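Long-range contact in putative cell invasion protein with MAC/Perforin domain (Bacteroides thetaiotaomicron VPI-5482, PDB 3KK7), which is of unproven function but belongs to the membrane-attack complex/perforin family and may act on membranes: residues M479-N484 against I522-V527. Residues are numbered along the deposited sequence; the frame is centred on the assembly and turned at random.
Sequences MYKFKN and IPIKAV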
HETATM    1  N   MSE A 479      20.081 -11.717 -23.986  1.00 33.83           N
HETATM    2  CA  MSE A 479      18.875 -10.940 -23.786  1.00 34.11           C
HETATM    3  C   MSE A 479      18.264 -10.251 -24.959  1.00 33.66           C
HETATM    4  O   MSE A 479      18.934  -9.900 -25.923  1.00 34.21           O
HETATM    5  CB  MSE A 479      19.150  -9.933 -22.707  1.00 34.51           C
HETATM    6  CG  MSE A 479      19.701 -10.648 -21.536  1.00 36.51           C
HETATM    7 SE   MSE A 479      19.372  -9.771 -19.944  0.75 41.57          SE
HETATM    8  CE  MSE A 479      17.438  -9.867 -19.737  1.00 42.13           C
ATOM      9  N   TYR A 480      16.956 -10.076 -24.842  1.00 33.22           N
ATOM     10  CA  TYR A 480      16.166  -9.338 -25.795  1.00 33.20           C
ATOM     11  C   TYR A 480      15.369  -8.302 -25.013  1.00 32.58           C
ATOM     12  O   TYR A 480      15.303  -8.350 -23.792  1.00 32.24           O
ATOM     13  CB  TYR A 480      15.208 -10.268 -26.537  1.00 33.51           C
ATOM     14  CG  TYR A 480      15.873 -11.338 -27.385  1.00 34.23           C
ATOM     15  CD1 TYR A 480      16.121 -11.134 -28.734  1.00 34.64           C
ATOM     16  CD2 TYR A 480      16.221 -12.568 -26.834  1.00 35.34           C
ATOM     17  CE1 TYR A 480      16.709 -12.126 -29.512  1.00 35.66           C
ATOM     18  CE2 TYR A 480      16.806 -13.559 -27.598  1.00 36.06           C
ATOM     19  CZ  TYR A 480      17.048 -13.329 -28.930  1.00 36.14           C
ATOM     20  OH  TYR A 480      17.629 -14.313 -29.674  1.00 37.21           O
ATOM     21  N   LYS A 481      14.763  -7.368 -25.724  1.00 31.98           N
ATOM     22  CA  LYS A 481      13.956  -6.352 -25.080  1.00 31.57           C
ATOM     23  C   LYS A 481      12.777  -5.971 -25.973  1.00 31.19           C
ATOM     24  O   LYS A 481      12.805  -6.176 -27.203  1.00 31.36           O
ATOM     25  CB  LYS A 481      14.811  -5.116 -24.783  1.00 31.33           C
ATOM     26  CG  LYS A 481      15.119  -4.306 -26.020  1.00 31.57           C
ATOM     27  CD  LYS A 481      16.138  -3.208 -25.793  1.00 32.10           C
ATOM     28  CE  LYS A 481      16.246  -2.331 -27.037  1.00 31.50           C
ATOM     29  NZ  LYS A 481      17.316  -1.346 -26.880  1.00 32.31           N
ATOM     30  N   PHE A 482      11.749  -5.409 -25.347  1.00 30.27           N
ATOM     31  CA  PHE A 482      10.670  -4.765 -26.090  1.00 29.70           C
ATOM     32  C   PHE A 482       9.999  -3.705 -25.210  1.00 29.07           C
ATOM     33  O   PHE A 482      10.062  -3.782 -23.973  1.00 28.32           O
ATOM     34  CB  PHE A 482       9.647  -5.790 -26.596  1.00 29.46           C
ATOM     35  CG  PHE A 482       8.767  -6.347 -25.517  1.00 29.84           C
ATOM     36  CD1 PHE A 482       9.211  -7.390 -24.710  1.00 31.66           C
ATOM     37  CD2 PHE A 482       7.493  -5.823 -25.299  1.00 29.75           C
ATOM     38  CE1 PHE A 482       8.387  -7.913 -23.700  1.00 32.80           C
ATOM     39  CE2 PHE A 482       6.663  -6.329 -24.283  1.00 30.00           C
ATOM     40  CZ  PHE A 482       7.105  -7.374 -23.481  1.00 30.89           C
ATOM     41  N   LYS A 483       9.372  -2.725 -25.859  1.00 28.38           N
ATOM     42  CA  LYS A 483       8.624  -1.701 -25.156  1.00 28.14           C
ATOM     43  C   LYS A 483       7.133  -1.949 -25.232  1.00 27.71           C
ATOM     44  O   LYS A 483       6.597  -2.099 -26.321  1.00 28.38           O
ATOM     45  CB  LYS A 483       8.921  -0.319 -25.732  1.00 27.88           C
ATOM     46  CG  LYS A 483       8.485   0.791 -24.816  1.00 27.93           C
ATOM     47  CD  LYS A 483       8.918   2.146 -25.311  1.00 28.72           C
ATOM     48  CE  LYS A 483       8.040   2.622 -26.433  1.00 29.54           C
ATOM     49  NZ  LYS A 483       8.183   4.082 -26.558  1.00 31.75           N
ATOM     50  N   ASN A 484       6.468  -1.960 -24.079  1.00 27.13           N
ATOM     51  CA  ASN A 484       5.006  -1.965 -24.013  1.00 26.73           C
ATOM     52  C   ASN A 484       4.500  -0.579 -24.417  1.00 26.94           C
ATOM     53  O   ASN A 484       4.859   0.427 -23.816  1.00 26.93           O
ATOM     54  CB  ASN A 484       4.539  -2.327 -22.599  1.00 26.28           C
ATOM     55  CG  ASN A 484       3.033  -2.432 -22.480  1.00 26.47           C
ATOM     56  OD1 ASN A 484       2.308  -1.479 -22.767  1.00 27.58           O
ATOM     57  ND2 ASN A 484       2.550  -3.588 -22.040  1.00 25.04           N
ATOM     58  N   ILE A 522      21.092  -4.405 -27.065  1.00 31.93           N
ATOM     59  CA  ILE A 522      20.160  -5.527 -26.912  1.00 31.77           C
ATOM     60  C   ILE A 522      19.150  -5.556 -28.076  1.00 31.84           C
ATOM     61  O   ILE A 522      18.508  -4.538 -28.369  1.00 31.78           O
ATOM     62  CB  ILE A 522      19.403  -5.468 -25.539  1.00 31.75           C
ATOM     63  CG1 ILE A 522      20.366  -5.781 -24.381  1.00 31.92           C
ATOM     64  CG2 ILE A 522      18.192  -6.426 -25.525  1.00 30.89           C
ATOM     65  CD1 ILE A 522      19.724  -5.732 -22.978  1.00 30.96           C
ATOM     66  N   PRO A 523      19.009  -6.715 -28.743  1.00 31.85           N
ATOM     67  CA  PRO A 523      18.043  -6.784 -29.850  1.00 32.08           C
ATOM     68  C   PRO A 523      16.567  -6.780 -29.416  1.00 32.15           C
ATOM     69  O   PRO A 523      16.198  -7.389 -28.414  1.00 32.23           O
ATOM     70  CB  PRO A 523      18.411  -8.087 -30.578  1.00 31.94           C
ATOM     71  CG  PRO A 523      19.207  -8.873 -29.614  1.00 32.03           C
ATOM     72  CD  PRO A 523      19.871  -7.905 -28.682  1.00 31.86           C
ATOM     73  N   ILE A 524      15.754  -6.078 -30.195  1.00 32.42           N
ATOM     74  CA  ILE A 524      14.322  -5.984 -29.987  1.00 32.77           C
ATOM     75  C   ILE A 524      13.620  -7.277 -30.401  1.00 33.14           C
ATOM     76  O   ILE A 524      13.713  -7.700 -31.558  1.00 32.57           O
ATOM     77  CB  ILE A 524      13.703  -4.840 -30.852  1.00 32.78           C
ATOM     78  CG1 ILE A 524      14.116  -3.468 -30.316  1.00 32.58           C
ATOM     79  CG2 ILE A 524      12.184  -4.958 -30.889  1.00 32.61           C
ATOM     80  CD1 ILE A 524      13.782  -2.332 -31.243  1.00 32.32           C
ATOM     81  N   LYS A 525      12.914  -7.892 -29.461  1.00 33.58           N
ATOM     82  CA  LYS A 525      12.049  -9.021 -29.774  1.00 34.00           C
ATOM     83  C   LYS A 525      10.845  -9.002 -28.855  1.00 34.10           C
ATOM     84  O   LYS A 525      10.969  -9.182 -27.637  1.00 34.36           O
ATOM     85  CB  LYS A 525      12.777 -10.358 -29.641  1.00 34.44           C
ATOM     86  CG  LYS A 525      11.923 -11.567 -30.070  1.00 35.28           C
ATOM     87  CD  LYS A 525      12.762 -12.812 -30.352  1.00 35.44           C
ATOM     88  CE  LYS A 525      11.980 -13.859 -31.133  1.00 34.92           C
ATOM     89  NZ  LYS A 525      12.916 -14.879 -31.687  1.00 35.50           N
ATOM     90  N   ALA A 526       9.678  -8.777 -29.453  1.00 34.10           N
ATOM     91  CA  ALA A 526       8.442  -8.700 -28.705  1.00 33.74           C
ATOM     92  C   ALA A 526       8.081 -10.076 -28.172  1.00 33.47           C
ATOM     93  O   ALA A 526       8.382 -11.099 -28.785  1.00 33.94           O
ATOM     94  CB  ALA A 526       7.312  -8.144 -29.579  1.00 33.67           C
ATOM     95  N   VAL A 527       7.498 -10.076 -26.985  1.00 33.14           N
ATOM     96  CA  VAL A 527       6.802 -11.228 -26.438  1.00 32.42           C
ATOM     97  C   VAL A 527       5.556 -10.612 -25.820  1.00 31.56           C
ATOM     98  O   VAL A 527       5.555  -9.422 -25.512  1.00 31.58           O
ATOM     99  CB  VAL A 527       7.676 -11.985 -25.439  1.00 32.61           C
ATOM    100  CG1 VAL A 527       6.858 -12.926 -24.603  1.00 32.86           C
ATOM    101  CG2 VAL A 527       8.758 -12.753 -26.203  1.00 32.30           C
TER
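Lys-481 is bonded through both backbone polar groups to the loop 522-527. Its N donates to Pro-523 O at 3.0 Å, and its O accepts from Lys-525 N at 2.8 Å. Both bonds are bent, with N-H...O angles of 147° and 150°. The two bonds make Lys-481 and Ile-524 a single beta bridge. Two CA-H...O contacts supplement them: Tyr-480 CA to Pro-523 O, and Ile-524 CA to Lys-481 O.

Side-chain contacts lie to both sides of the bridge. Ile-522 CG2 sits 3.7 Å from Lys-481 CB. Lys-525 lies alongside Tyr-480, with CD over one ring face. Its CG is anti to the backbone N (chi1 -176°), which sends the chain along the ring. Val-527 O stands over one face of Phe-482, 3.3 Å from CZ; the ring also touches Met-529 and Leu-532 of helix 529-535. The polar end of Lys-481 runs extended past the Ile-522 carbonyl, and its NZ bonds to Val-519 O in helix 516-521.

Tyr-480 and Phe-482 make backbone bonds to strand 489-494, while Lys-481 bonds to the loop. The loop between two helices covers the outer edge of strand 480-484 within the D3 domain. The two bonds engage the backbone N and O of Lys-481 without adding a regular strand.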